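Local coordinates for glutamine cyclotransferase (Tannerella forsythia, PDB 6QRO), which probably catalyses, as a zinc-binding type II glutaminyl cyclase, the cyclisation of N-terminal glutamine to pyroglutamate on peptides and proteins, at residues Y73-V78 against A89-G94; R103-A108 against D159-D164; L240-Y245 against G306-N311; F202-D207 against L270-Y275. All coordinates share one frame; numbering follows the deposited sequence.

Contact 1. Residues Y73-V78 against A89-G94; sequences YVQEAV and AQNIVG
With CG beside the backbone N in both residues (chi1 -89° in Gln75, -67° in Asn91), the side-chain amides of Gln75 and Asn91 meet on one face of an antiparallel hairpin. Beyond CG the Gln75 chain is extended, which carries its carbonyl past Asn91 CB to the neighbouring amide. There Asn91 ND2 donates to Gln75 OE1 at 3.0 Å along a nearly straight N-H...O line (172°), and the acceptor lies in the Asn91 amide plane. The same two residues form a hydrogen-bonded backbone pair: Gln75 N to Asn91 O and Asn91 N to Gln75 O are both 2.9 Å. Tyr73 with Val93 and Ala77 with Ala89 repeat this pairing on either side, and Tyr73 CB rests 4.0 Å from Val93 CB. On the other face Val74 CG1 packs 3.9 Å from Gln90 CB, while the bent Glu76 chain brings OE2 to 3.4 Å from Gln90 CG. Asn91 has further partners: ND2 also bonds Gly185 O, and OD1 accepts from Asp164 N. Both polar ends of this buried amide are therefore satisfied, which should fix its rotation and tie the edge hairpin to helix 184-191 and to the end of strand 157-163.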
loop_
_atom_site.group_PDB
_atom_site.type_symbol
_atom_site.label_atom_id
_atom_site.label_comp_id
_atom_site.label_asym_id
_atom_site.label_seq_id
_atom_site.Cartn_x
_atom_site.Cartn_y
_atom_site.Cartn_z
ATOM N N TYR A 73 13.408 -8.748 -5.612
ATOM C CA TYR A 73 13.277 -8.518 -7.049
ATOM C C TYR A 73 12.917 -7.064 -7.275
ATOM O O TYR A 73 12.031 -6.533 -6.599
ATOM C CB TYR A 73 12.182 -9.380 -7.674
ATOM C CG TYR A 73 12.288 -10.860 -7.412
ATOM C CD1 TYR A 73 11.915 -11.393 -6.185
ATOM C CD2 TYR A 73 12.696 -11.730 -8.410
ATOM C CE1 TYR A 73 11.989 -12.740 -5.944
ATOM C CE2 TYR A 73 12.768 -13.089 -8.188
ATOM C CZ TYR A 73 12.420 -13.588 -6.951
ATOM O OH TYR A 73 12.473 -14.938 -6.714
ATOM N N VAL A 74 13.616 -6.410 -8.192
ATOM C CA VAL A 74 13.293 -5.039 -8.578
ATOM C C VAL A 74 12.924 -5.025 -10.063
ATOM O O VAL A 74 13.791 -5.218 -10.921
ATOM C CB VAL A 74 14.453 -4.073 -8.279
ATOM C CG1 VAL A 74 14.050 -2.631 -8.553
ATOM C CG2 VAL A 74 14.922 -4.228 -6.818
ATOM N N GLN A 75 11.643 -4.785 -10.368
ATOM C CA GLN A 75 11.186 -4.577 -11.744
ATOM C C GLN A 75 11.403 -3.122 -12.106
ATOM O O GLN A 75 10.754 -2.233 -11.536
ATOM C CB GLN A 75 9.709 -4.907 -11.936
ATOM C CG GLN A 75 9.360 -6.328 -12.307
ATOM C CD GLN A 75 7.854 -6.543 -12.384
ATOM O OE1 GLN A 75 7.074 -5.769 -11.834
ATOM N NE2 GLN A 75 7.443 -7.580 -13.090
ATOM N N GLU A 76 12.294 -2.883 -13.062
ATOM C CA GLU A 76 12.513 -1.556 -13.616
ATOM C C GLU A 76 11.639 -1.431 -14.859
ATOM O O GLU A 76 11.784 -2.201 -15.812
ATOM C CB GLU A 76 13.980 -1.324 -13.975
ATOM C CG GLU A 76 15.013 -1.544 -12.863
ATOM C CD GLU A 76 15.210 -0.293 -12.019
ATOM O OE1 GLU A 76 16.063 -0.302 -11.110
ATOM O OE2 GLU A 76 14.536 0.725 -12.295
ATOM N N ALA A 77 10.706 -0.490 -14.842
ATOM C CA ALA A 77 9.842 -0.339 -15.997
ATOM C C ALA A 77 9.665 1.128 -16.315
ATOM O O ALA A 77 9.477 1.958 -15.420
ATOM C CB ALA A 77 8.468 -0.980 -15.750
ATOM N N VAL A 78 9.693 1.431 -17.604
ATOM C CA VAL A 78 9.452 2.783 -18.085
ATOM C C VAL A 78 7.959 2.836 -18.378
ATOM O O VAL A 78 7.487 2.270 -19.366
ATOM C CB VAL A 78 10.302 3.102 -19.324
ATOM C CG1 VAL A 78 10.142 4.563 -19.751
ATOM C CG2 VAL A 78 11.772 2.780 -19.056
ATOM N N ALA A 89 10.113 3.580 -13.156
ATOM C CA ALA A 89 9.515 2.958 -11.986
ATOM C C ALA A 89 10.328 1.766 -11.491
ATOM O O ALA A 89 11.049 1.128 -12.252
ATOM C CB ALA A 89 8.085 2.506 -12.291
ATOM N N GLN A 90 10.227 1.508 -10.182
ATOM C CA GLN A 90 10.768 0.314 -9.537
ATOM C C GLN A 90 9.638 -0.337 -8.747
ATOM O O GLN A 90 9.165 0.240 -7.768
ATOM C CB GLN A 90 11.945 0.611 -8.598
ATOM C CG GLN A 90 13.221 1.157 -9.201
ATOM C CD GLN A 90 13.394 2.656 -9.027
ATOM O OE1 GLN A 90 12.604 3.305 -8.365
ATOM N NE2 GLN A 90 14.471 3.192 -9.581
ATOM N N ASN A 91 9.153 -1.496 -9.210
ATOM C CA ASN A 91 8.327 -2.371 -8.378
ATOM C C ASN A 91 9.247 -3.228 -7.510
ATOM O O ASN A 91 10.111 -3.942 -8.036
ATOM C CB ASN A 91 7.429 -3.278 -9.215
ATOM C CG ASN A 91 6.338 -2.515 -9.977
ATOM O OD1 ASN A 91 5.851 -1.470 -9.545
ATOM N ND2 ASN A 91 5.920 -3.081 -11.089
ATOM N N ILE A 92 9.061 -3.166 -6.192
ATOM C CA ILE A 92 9.973 -3.798 -5.237
ATOM C C ILE A 92 9.268 -4.990 -4.599
ATOM O O ILE A 92 8.244 -4.831 -3.921
ATOM C CB ILE A 92 10.459 -2.794 -4.180
ATOM C CG1 ILE A 92 11.080 -1.582 -4.876
ATOM C CG2 ILE A 92 11.485 -3.465 -3.249
ATOM C CD1 ILE A 92 11.214 -0.348 -4.000
ATOM N N VAL A 93 9.815 -6.185 -4.821
ATOM C CA VAL A 93 9.229 -7.431 -4.346
ATOM C C VAL A 93 10.191 -8.069 -3.354
ATOM O O VAL A 93 11.342 -8.378 -3.692
ATOM C CB VAL A 93 8.916 -8.414 -5.491
ATOM C CG1 VAL A 93 8.353 -9.734 -4.912
ATOM C CG2 VAL A 93 7.933 -7.811 -6.473
ATOM N N GLY A 94 9.699 -8.328 -2.152
ATOM C CA GLY A 94 10.459 -9.087 -1.187
ATOM C C GLY A 94 9.741 -10.401 -1.026
ATOM O O GLY A 94 8.582 -10.441 -0.595
#

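Contact 2. Residues R103-A108 against D159-D164; sequences RVLLFA and DIVFFD
Leu105 and Val161 form the apolar centre of this parallel strand pair, Leu105 CD1 pressing to 3.4 Å from Val161 CG2, tighter than ordinary van der Waals contact. On the same face Phe107 CB lies 4.0 Å from Val161 CB. With CG between its backbone N and carbonyl carbon (chi1 53°), Phe107 turns its ring so that CD2 comes 3.6 Å from Phe163 CE2, at the edge of the Phe163 ring; the two ring planes are 78° apart. Val161 CG1 covers one face of the Phe163 ring near its rim. Beneath the side chains runs a regular ladder of backbone bonds, from Asp159 N to Val104 O at 3.0 Å through to Phe163 N to Ala108 O at 2.8 Å. At the polar edge Arg103 bends at chi3 and crosses Asp159 at about a right angle. Its NE donates to Asp159 OD2 at 2.8 Å in a salt bridge, meeting the syn side of the carboxylate but 29° out of its plane; the bonds to OD1 are weak. Arg103 NH1 also binds Phe96 O, NH2 binds Lys100 O and Gln97 O, and Tyr198 OH bonds Asp159 OD2. The buried ion pair is thus embedded in a polar network that probably offsets the cost of enclosing its charges.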
loop_
_atom_site.group_PDB
_atom_site.type_symbol
_atom_site.label_atom_id
_atom_site.label_comp_id
_atom_site.label_asym_id
_atom_site.label_seq_id
_atom_site.Cartn_x
_atom_site.Cartn_y
_atom_site.Cartn_z
ATOM N N ARG A 103 1.611 -19.243 -0.692
ATOM C CA ARG A 103 2.061 -17.873 -0.487
ATOM C C ARG A 103 0.885 -16.922 -0.358
ATOM O O ARG A 103 -0.165 -17.116 -0.972
ATOM C CB ARG A 103 2.971 -17.401 -1.637
ATOM C CG ARG A 103 3.994 -18.435 -2.055
ATOM C CD ARG A 103 5.081 -17.848 -2.943
ATOM N NE ARG A 103 5.761 -16.797 -2.201
ATOM C CZ ARG A 103 6.570 -17.015 -1.168
ATOM N NH1 ARG A 103 7.123 -15.990 -0.540
ATOM N NH2 ARG A 103 6.792 -18.251 -0.738
ATOM N N VAL A 104 1.116 -15.846 0.399
ATOM C CA VAL A 104 0.189 -14.729 0.533
ATOM C C VAL A 104 0.881 -13.455 0.074
ATOM O O VAL A 104 2.057 -13.229 0.380
ATOM C CB VAL A 104 -0.334 -14.596 1.983
ATOM C CG1 VAL A 104 -0.961 -13.230 2.239
ATOM C CG2 VAL A 104 -1.370 -15.675 2.261
ATOM N N LEU A 105 0.149 -12.643 -0.693
ATOM C CA LEU A 105 0.624 -11.361 -1.196
ATOM C C LEU A 105 0.238 -10.227 -0.249
ATOM O O LEU A 105 -0.938 -10.058 0.078
ATOM C CB LEU A 105 0.041 -11.139 -2.591
ATOM C CG LEU A 105 0.222 -9.818 -3.309
ATOM C CD1 LEU A 105 1.695 -9.606 -3.582
ATOM C CD2 LEU A 105 -0.594 -9.845 -4.606
ATOM N N LEU A 106 1.227 -9.451 0.190
ATOM C CA LEU A 106 0.995 -8.242 0.971
ATOM C C LEU A 106 1.568 -7.098 0.151
ATOM O O LEU A 106 2.719 -7.175 -0.298
ATOM C CB LEU A 106 1.634 -8.313 2.365
ATOM C CG LEU A 106 1.408 -9.539 3.276
ATOM C CD1 LEU A 106 2.238 -9.419 4.552
ATOM C CD2 LEU A 106 -0.050 -9.788 3.630
ATOM N N PHE A 107 0.747 -6.083 -0.129
ATOM C CA PHE A 107 1.227 -5.031 -1.007
ATOM C C PHE A 107 0.718 -3.655 -0.603
ATOM O O PHE A 107 -0.225 -3.505 0.172
ATOM C CB PHE A 107 0.905 -5.342 -2.488
ATOM C CG PHE A 107 -0.548 -5.671 -2.785
ATOM C CD1 PHE A 107 -1.154 -6.786 -2.257
ATOM C CD2 PHE A 107 -1.251 -4.919 -3.710
ATOM C CE1 PHE A 107 -2.447 -7.100 -2.576
ATOM C CE2 PHE A 107 -2.549 -5.235 -4.047
ATOM C CZ PHE A 107 -3.149 -6.324 -3.471
ATOM N N ALA A 108 1.410 -2.648 -1.120
ATOM C CA ALA A 108 1.129 -1.240 -0.888
ATOM C C ALA A 108 1.896 -0.452 -1.932
ATOM O O ALA A 108 2.862 -0.943 -2.515
ATOM C CB ALA A 108 1.509 -0.780 0.519
ATOM N N ASP A 159 4.991 -12.742 0.224
ATOM C CA ASP A 159 5.538 -11.820 -0.760
ATOM C C ASP A 159 5.120 -10.420 -0.355
ATOM O O ASP A 159 3.920 -10.127 -0.260
ATOM C CB ASP A 159 5.020 -12.124 -2.164
ATOM C CG ASP A 159 5.439 -13.474 -2.677
ATOM O OD1 ASP A 159 6.649 -13.702 -2.910
ATOM O OD2 ASP A 159 4.547 -14.334 -2.785
ATOM N N ILE A 160 6.095 -9.560 -0.098
ATOM C CA ILE A 160 5.822 -8.156 0.168
ATOM C C ILE A 160 6.122 -7.421 -1.127
ATOM O O ILE A 160 7.223 -7.544 -1.679
ATOM C CB ILE A 160 6.651 -7.624 1.354
ATOM C CG1 ILE A 160 6.198 -8.280 2.659
ATOM C CG2 ILE A 160 6.527 -6.114 1.499
ATOM C CD1 ILE A 160 6.915 -7.784 3.896
ATOM N N VAL A 161 5.135 -6.693 -1.645
ATOM C CA VAL A 161 5.277 -6.006 -2.927
ATOM C C VAL A 161 4.942 -4.529 -2.727
ATOM O O VAL A 161 3.836 -4.191 -2.284
ATOM C CB VAL A 161 4.389 -6.629 -4.019
ATOM C CG1 VAL A 161 4.565 -5.871 -5.326
ATOM C CG2 VAL A 161 4.735 -8.104 -4.211
ATOM N N PHE A 162 5.906 -3.664 -3.031
ATOM C CA PHE A 162 5.739 -2.218 -3.003
ATOM C C PHE A 162 5.579 -1.743 -4.441
ATOM O O PHE A 162 6.524 -1.821 -5.230
ATOM C CB PHE A 162 6.934 -1.523 -2.346
ATOM C CG PHE A 162 7.217 -1.983 -0.933
ATOM C CD1 PHE A 162 6.191 -2.183 -0.041
ATOM C CD2 PHE A 162 8.510 -2.224 -0.516
ATOM C CE1 PHE A 162 6.442 -2.604 1.263
ATOM C CE2 PHE A 162 8.769 -2.660 0.777
ATOM C CZ PHE A 162 7.720 -2.845 1.672
ATOM N N PHE A 163 4.391 -1.262 -4.784
ATOM C CA PHE A 163 4.108 -0.829 -6.151
ATOM C C PHE A 163 4.427 0.650 -6.377
ATOM O O PHE A 163 4.035 1.520 -5.591
ATOM C CB PHE A 163 2.649 -1.117 -6.509
ATOM C CG PHE A 163 2.381 -2.570 -6.762
ATOM C CD1 PHE A 163 3.164 -3.271 -7.664
ATOM C CD2 PHE A 163 1.334 -3.214 -6.155
ATOM C CE1 PHE A 163 2.931 -4.592 -7.930
ATOM C CE2 PHE A 163 1.090 -4.552 -6.410
ATOM C CZ PHE A 163 1.897 -5.242 -7.303
ATOM N N ASP A 164 5.097 0.925 -7.483
ATOM C CA ASP A 164 5.465 2.273 -7.881
ATOM C C ASP A 164 4.380 2.906 -8.752
ATOM O O ASP A 164 3.493 2.227 -9.281
ATOM C CB ASP A 164 6.794 2.248 -8.643
ATOM C CG ASP A 164 7.549 3.557 -8.557
ATOM O OD1 ASP A 164 6.979 4.559 -8.065
ATOM O OD2 ASP A 164 8.715 3.575 -9.000
#

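Contact 3. Residues L240-Y245 against G306-N311; sequences LGYGKY and GETILN
Van der Waals contact carries the whole of this junction, in which Leu240 and Tyr242 lean on one side of helix 299-314; no hydrogen bond crosses between 240-245 and 306-311. The aliphatic part belongs to Leu240, whose two methyls both meet the helix. CD1 reaches the backbone, 3.5 Å from Thr308 CA and 3.6 Å from Glu307 O, and also touches Asn311 CB, whereas CD2 lies 3.7 Å from Asn311 OD1. The side chains of Leu240 and Asn311 run antiparallel past one another; with CG anti to the backbone N (chi1 -174°), Asn311 places its amide beside Leu240 CD2.

The aromatic part comes from Tyr242, through its CD2, CE2 and OH atoms. Ring atom CE2 sits 3.7 Å from Glu307 CB, and the neighbouring CD2 is at the same distance from Thr308 OG1, an oblique approach to both. The Tyr242 hydroxyl passes over the aliphatic stem of Glu307, with OH 3.7 Å from CG.

Glu307 and Thr308 direct polar atoms to partners within the helix. Glu307 bends at chi2, and its OE2 forms a salt bridge with Lys303 one turn earlier; Thr308 OG1 bonds Ala304 O. Gly241, with positive phi, closes helix 227-239 in a Schellman motif, after which the chain turns so that Tyr242 follows Leu240 onto the same partner.

The contact thus joins the C-terminal end of helix 227-239 and the loop leading to strand 246-247 with helix 299-314. Tyr242 and Tyr245 continue along that helix to Glu300 and Ala304, while Ile309 and Leu310 pack on Ile145 of helix 132-151.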
loop_
_atom_site.group_PDB
_atom_site.type_symbol
_atom_site.label_atom_id
_atom_site.label_comp_id
_atom_site.label_asym_id
_atom_site.label_seq_id
_atom_site.Cartn_x
_atom_site.Cartn_y
_atom_site.Cartn_z
ATOM N N LEU A 240 -9.190 -9.394 17.977
ATOM C CA LEU A 240 -8.078 -8.757 18.671
ATOM C C LEU A 240 -8.487 -7.479 19.384
ATOM O O LEU A 240 -7.660 -6.891 20.089
ATOM C CB LEU A 240 -6.951 -8.428 17.692
ATOM C CG LEU A 240 -6.289 -9.578 16.947
ATOM C CD1 LEU A 240 -5.464 -9.013 15.821
ATOM C CD2 LEU A 240 -5.420 -10.403 17.882
ATOM N N GLY A 241 -9.732 -7.043 19.223
ATOM C CA GLY A 241 -10.185 -5.797 19.805
ATOM C C GLY A 241 -10.093 -4.597 18.886
ATOM O O GLY A 241 -10.096 -3.462 19.377
ATOM N N TYR A 242 -9.996 -4.799 17.567
ATOM C CA TYR A 242 -9.808 -3.695 16.632
ATOM C C TYR A 242 -11.032 -3.459 15.750
ATOM O O TYR A 242 -10.909 -2.968 14.627
ATOM C CB TYR A 242 -8.548 -3.912 15.793
ATOM C CG TYR A 242 -7.297 -3.993 16.653
ATOM C CD1 TYR A 242 -6.969 -2.954 17.517
ATOM C CD2 TYR A 242 -6.464 -5.114 16.623
ATOM C CE1 TYR A 242 -5.855 -3.018 18.316
ATOM C CE2 TYR A 242 -5.340 -5.184 17.422
ATOM C CZ TYR A 242 -5.047 -4.131 18.271
ATOM O OH TYR A 242 -3.930 -4.165 19.075
ATOM N N GLY A 243 -12.220 -3.782 16.257
ATOM C CA GLY A 243 -13.454 -3.486 15.550
ATOM C C GLY A 243 -13.741 -2.006 15.407
ATOM O O GLY A 243 -14.525 -1.621 14.533
ATOM N N LYS A 244 -13.160 -1.168 16.273
ATOM C CA LYS A 244 -13.306 0.272 16.112
ATOM C C LYS A 244 -12.553 0.775 14.893
ATOM O O LYS A 244 -12.856 1.869 14.404
ATOM C CB LYS A 244 -12.811 1.028 17.347
ATOM C CG LYS A 244 -11.280 1.122 17.472
ATOM C CD LYS A 244 -10.902 1.882 18.741
ATOM C CE LYS A 244 -9.937 3.009 18.424
ATOM N NZ LYS A 244 -9.517 3.739 19.637
ATOM N N TYR A 245 -11.576 0.007 14.402
ATOM C CA TYR A 245 -10.826 0.331 13.193
ATOM C C TYR A 245 -11.411 -0.338 11.959
ATOM O O TYR A 245 -11.701 0.338 10.968
ATOM C CB TYR A 245 -9.359 -0.079 13.354
ATOM C CG TYR A 245 -8.664 0.794 14.354
ATOM C CD1 TYR A 245 -8.348 2.098 14.037
ATOM C CD2 TYR A 245 -8.345 0.330 15.626
ATOM C CE1 TYR A 245 -7.739 2.920 14.941
ATOM C CE2 TYR A 245 -7.713 1.156 16.539
ATOM C CZ TYR A 245 -7.418 2.445 16.184
ATOM O OH TYR A 245 -6.818 3.295 17.066
ATOM N N GLY A 306 -1.283 -3.564 11.917
ATOM C CA GLY A 306 -0.152 -4.477 11.976
ATOM C C GLY A 306 -0.446 -5.726 12.795
ATOM O O GLY A 306 -0.135 -6.852 12.381
ATOM N N GLU A 307 -1.047 -5.541 13.968
ATOM C CA GLU A 307 -1.422 -6.679 14.804
ATOM C C GLU A 307 -2.391 -7.612 14.083
ATOM O O GLU A 307 -2.263 -8.839 14.168
ATOM C CB GLU A 307 -2.072 -6.164 16.089
ATOM C CG GLU A 307 -1.136 -5.459 17.070
ATOM C CD GLU A 307 -0.341 -6.424 17.938
ATOM O OE1 GLU A 307 -0.664 -7.632 17.927
ATOM O OE2 GLU A 307 0.597 -5.975 18.629
ATOM N N THR A 308 -3.350 -7.045 13.337
ATOM C CA THR A 308 -4.358 -7.864 12.668
ATOM C C THR A 308 -3.752 -8.746 11.583
ATOM O O THR A 308 -4.019 -9.950 11.522
ATOM C CB THR A 308 -5.458 -6.973 12.090
ATOM O OG1 THR A 308 -6.080 -6.252 13.152
ATOM C CG2 THR A 308 -6.506 -7.818 11.403
ATOM N N ILE A 309 -2.936 -8.163 10.713
ATOM C CA ILE A 309 -2.350 -8.929 9.618
ATOM C C ILE A 309 -1.371 -9.981 10.139
ATOM O O ILE A 309 -1.332 -11.114 9.644
ATOM C CB ILE A 309 -1.714 -7.952 8.621
ATOM C CG1 ILE A 309 -2.814 -7.043 8.085
ATOM C CG2 ILE A 309 -1.011 -8.708 7.487
ATOM C CD1 ILE A 309 -2.316 -5.947 7.259
ATOM N N LEU A 310 -0.554 -9.622 11.123
ATOM C CA LEU A 310 0.346 -10.598 11.729
ATOM C C LEU A 310 -0.429 -11.793 12.289
ATOM O O LEU A 310 0.015 -12.940 12.180
ATOM C CB LEU A 310 1.193 -9.920 12.802
ATOM C CG LEU A 310 2.356 -9.116 12.207
ATOM C CD1 LEU A 310 3.211 -8.566 13.312
ATOM C CD2 LEU A 310 3.197 -9.974 11.268
ATOM N N ASN A 311 -1.567 -11.540 12.932
ATOM C CA ASN A 311 -2.392 -12.626 13.447
ATOM C C ASN A 311 -2.890 -13.546 12.330
ATOM O O ASN A 311 -2.792 -14.776 12.442
ATOM C CB ASN A 311 -3.569 -12.030 14.228
ATOM C CG ASN A 311 -4.407 -13.084 14.929
ATOM O OD1 ASN A 311 -4.182 -13.393 16.100
ATOM N ND2 ASN A 311 -5.385 -13.640 14.211
#

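Contact 4. Residues F202-D207 against L270-Y275; sequences FGILLD and LDIINY
Leu270 and Ile204 pack side by side across two neighbouring parallel strands of the mixed sheet of this M28-type alpha/beta fold, where strand 269-273 forms one border. Leu270, the residue most buried by the contact, has CG between its backbone N and carbonyl carbon (chi1 64°). Its CG therefore lies over Gly203 O, and its methyls lie alongside Ile204: CD2 is 3.7 Å from Ile204 CG1, and CD1 the same distance from Ile204 CG2. The Leu270 backbone is held twice, its N donating to Gly203 O and its O accepting from Leu205 N.

Ile272 continues this apolar face. Its CD1 approaches Leu206 CD2 at 3.6 Å and Ile204 CG2 at 3.8 Å. Both its backbone N and O bond to strand 203-207, Ile272 N to Leu205 O at 2.7 Å and Ile272 O to Asp207 N. Val233 of helix 227-239 touches both Ile204 and Leu270.

Asp207 lies on the opposite face, at the C-terminal end of its strand, where its side chain is about 4 Å from that of the zinc ligand Asp134 at nearest atoms. Its OD2 meets Ile273 CD1, and its CB meets Asp271 OD1. Asp256 OD2 lies close to the carboxylates of both Asp207 and Asp271. Leu205 runs alongside Asp271, bringing CD2 to 3.4 Å from OD1; farther along, Asp207 OD2 and Asp271 OD2 stand 4.5 Å apart.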
loop_
_atom_site.group_PDB
_atom_site.type_symbol
_atom_site.label_atom_id
_atom_site.label_comp_id
_atom_site.label_asym_id
_atom_site.label_seq_id
_atom_site.Cartn_x
_atom_site.Cartn_y
_atom_site.Cartn_z
ATOM N N PHE A 202 -4.208 -15.551 -1.374
ATOM C CA PHE A 202 -4.978 -14.320 -1.446
ATOM C C PHE A 202 -3.999 -13.181 -1.227
ATOM O O PHE A 202 -2.835 -13.400 -0.881
ATOM C CB PHE A 202 -6.135 -14.322 -0.433
ATOM C CG PHE A 202 -5.696 -14.449 1.010
ATOM C CD1 PHE A 202 -5.364 -15.694 1.535
ATOM C CD2 PHE A 202 -5.653 -13.342 1.849
ATOM C CE1 PHE A 202 -4.978 -15.828 2.850
ATOM C CE2 PHE A 202 -5.272 -13.471 3.169
ATOM C CZ PHE A 202 -4.932 -14.722 3.670
ATOM N N GLY A 203 -4.483 -11.963 -1.418
ATOM C CA GLY A 203 -3.650 -10.787 -1.287
ATOM C C GLY A 203 -4.301 -9.758 -0.392
ATOM O O GLY A 203 -5.524 -9.650 -0.318
ATOM N N ILE A 204 -3.459 -9.019 0.321
ATOM C CA ILE A 204 -3.906 -7.969 1.231
ATOM C C ILE A 204 -3.166 -6.698 0.865
ATOM O O ILE A 204 -1.935 -6.643 0.968
ATOM C CB ILE A 204 -3.663 -8.331 2.705
ATOM C CG1 ILE A 204 -4.391 -9.624 3.071
ATOM C CG2 ILE A 204 -4.085 -7.196 3.616
ATOM C CD1 ILE A 204 -4.173 -10.048 4.513
ATOM N N LEU A 205 -3.910 -5.684 0.440
ATOM C CA LEU A 205 -3.351 -4.376 0.144
ATOM C C LEU A 205 -3.607 -3.434 1.311
ATOM O O LEU A 205 -4.711 -3.398 1.860
ATOM C CB LEU A 205 -3.952 -3.797 -1.151
ATOM C CG LEU A 205 -3.683 -2.315 -1.442
ATOM C CD1 LEU A 205 -2.203 -2.072 -1.693
ATOM C CD2 LEU A 205 -4.533 -1.767 -2.595
ATOM N N LEU A 206 -2.577 -2.683 1.679
ATOM C CA LEU A 206 -2.630 -1.651 2.705
ATOM C C LEU A 206 -2.470 -0.299 2.031
ATOM O O LEU A 206 -1.478 -0.068 1.333
ATOM C CB LEU A 206 -1.526 -1.852 3.746
ATOM C CG LEU A 206 -1.475 -3.215 4.422
ATOM C CD1 LEU A 206 -0.340 -3.301 5.456
ATOM C CD2 LEU A 206 -2.800 -3.369 5.111
ATOM N N ASP A 207 -3.441 0.587 2.233
ATOM C CA ASP A 207 -3.418 1.910 1.615
ATOM C C ASP A 207 -3.987 2.929 2.589
ATOM O O ASP A 207 -5.102 2.754 3.074
ATOM C CB ASP A 207 -4.218 1.917 0.308
ATOM C CG ASP A 207 -4.024 3.189 -0.498
ATOM O OD1 ASP A 207 -3.235 4.076 -0.112
ATOM O OD2 ASP A 207 -4.678 3.302 -1.543
ATOM N N LEU A 270 -7.830 -7.937 -1.257
ATOM C CA LEU A 270 -8.591 -7.022 -0.431
ATOM C C LEU A 270 -7.773 -5.753 -0.235
ATOM O O LEU A 270 -6.543 -5.759 -0.375
ATOM C CB LEU A 270 -8.951 -7.661 0.933
ATOM C CG LEU A 270 -7.824 -8.036 1.899
ATOM C CD1 LEU A 270 -7.710 -6.950 2.969
ATOM C CD2 LEU A 270 -8.003 -9.432 2.533
ATOM N N ASP A 271 -8.472 -4.653 0.019
ATOM C CA ASP A 271 -7.842 -3.366 0.273
ATOM C C ASP A 271 -8.205 -2.945 1.683
ATOM O O ASP A 271 -9.385 -2.888 2.038
ATOM C CB ASP A 271 -8.279 -2.305 -0.745
ATOM C CG ASP A 271 -7.390 -1.067 -0.727
ATOM O OD1 ASP A 271 -6.436 -1.003 0.087
ATOM O OD2 ASP A 271 -7.610 -0.173 -1.573
ATOM N N ILE A 272 -7.198 -2.725 2.506
ATOM C CA ILE A 272 -7.397 -2.074 3.790
ATOM C C ILE A 272 -7.089 -0.612 3.508
ATOM O O ILE A 272 -5.932 -0.238 3.316
ATOM C CB ILE A 272 -6.508 -2.670 4.884
ATOM C CG1 ILE A 272 -6.709 -4.190 4.948
ATOM C CG2 ILE A 272 -6.858 -2.046 6.226
ATOM C CD1 ILE A 272 -5.877 -4.909 6.031
ATOM N N ILE A 273 -8.131 0.207 3.401
ATOM C CA ILE A 273 -7.984 1.586 2.945
ATOM C C ILE A 273 -8.915 2.441 3.769
ATOM O O ILE A 273 -10.044 2.037 4.053
ATOM C CB ILE A 273 -8.264 1.737 1.418
ATOM C CG1 ILE A 273 -8.214 3.206 0.983
ATOM C CG2 ILE A 273 -9.579 1.071 0.987
ATOM C CD1 ILE A 273 -8.228 3.401 -0.520
ATOM N N ASN A 274 -8.435 3.617 4.173
ATOM C CA ASN A 274 -9.286 4.513 4.946
ATOM C C ASN A 274 -10.511 4.905 4.137
ATOM O O ASN A 274 -10.404 5.267 2.961
ATOM C CB ASN A 274 -8.524 5.765 5.372
ATOM C CG ASN A 274 -9.392 6.719 6.182
ATOM O OD1 ASN A 274 -10.081 6.306 7.135
ATOM N ND2 ASN A 274 -9.332 8.004 5.840
ATOM N N TYR A 275 -11.685 4.821 4.755
ATOM C CA TYR A 275 -12.886 5.360 4.137
ATOM C C TYR A 275 -13.376 6.494 5.019
ATOM O O TYR A 275 -13.718 6.265 6.188
ATOM C CB TYR A 275 -13.953 4.276 3.976
ATOM C CG TYR A 275 -15.282 4.751 3.430
ATOM C CD1 TYR A 275 -15.421 5.032 2.081
ATOM C CD2 TYR A 275 -16.406 4.842 4.236
ATOM C CE1 TYR A 275 -16.629 5.438 1.553
ATOM C CE2 TYR A 275 -17.623 5.241 3.715
ATOM C CZ TYR A 275 -17.729 5.538 2.368
ATOM O OH TYR A 275 -18.938 5.947 1.838
#

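Overall arrangement
Contacts 1, 2 and 4 belong to one mixed sheet, whereas contact 3 joins a loop and a helix at the surface. Contact 1 is the antiparallel hairpin at one border, contact 2 an interior parallel pair, and contact 4 includes the other border strand. Backbone bonds join them: Gly94 and Ile92 pair with Ile160 and Phe162, and Leu105 and Phe107 with Ile204 and Leu206. Their side-chain chemistry differs: paired amides in contact 1, a buried ion pair beside packed aromatics in contact 2, and clustered acids near zinc in contact 4. Contact 3, purely van der Waals, meets the sheet through Ile309, which touches Leu106, Leu206 and Ile272.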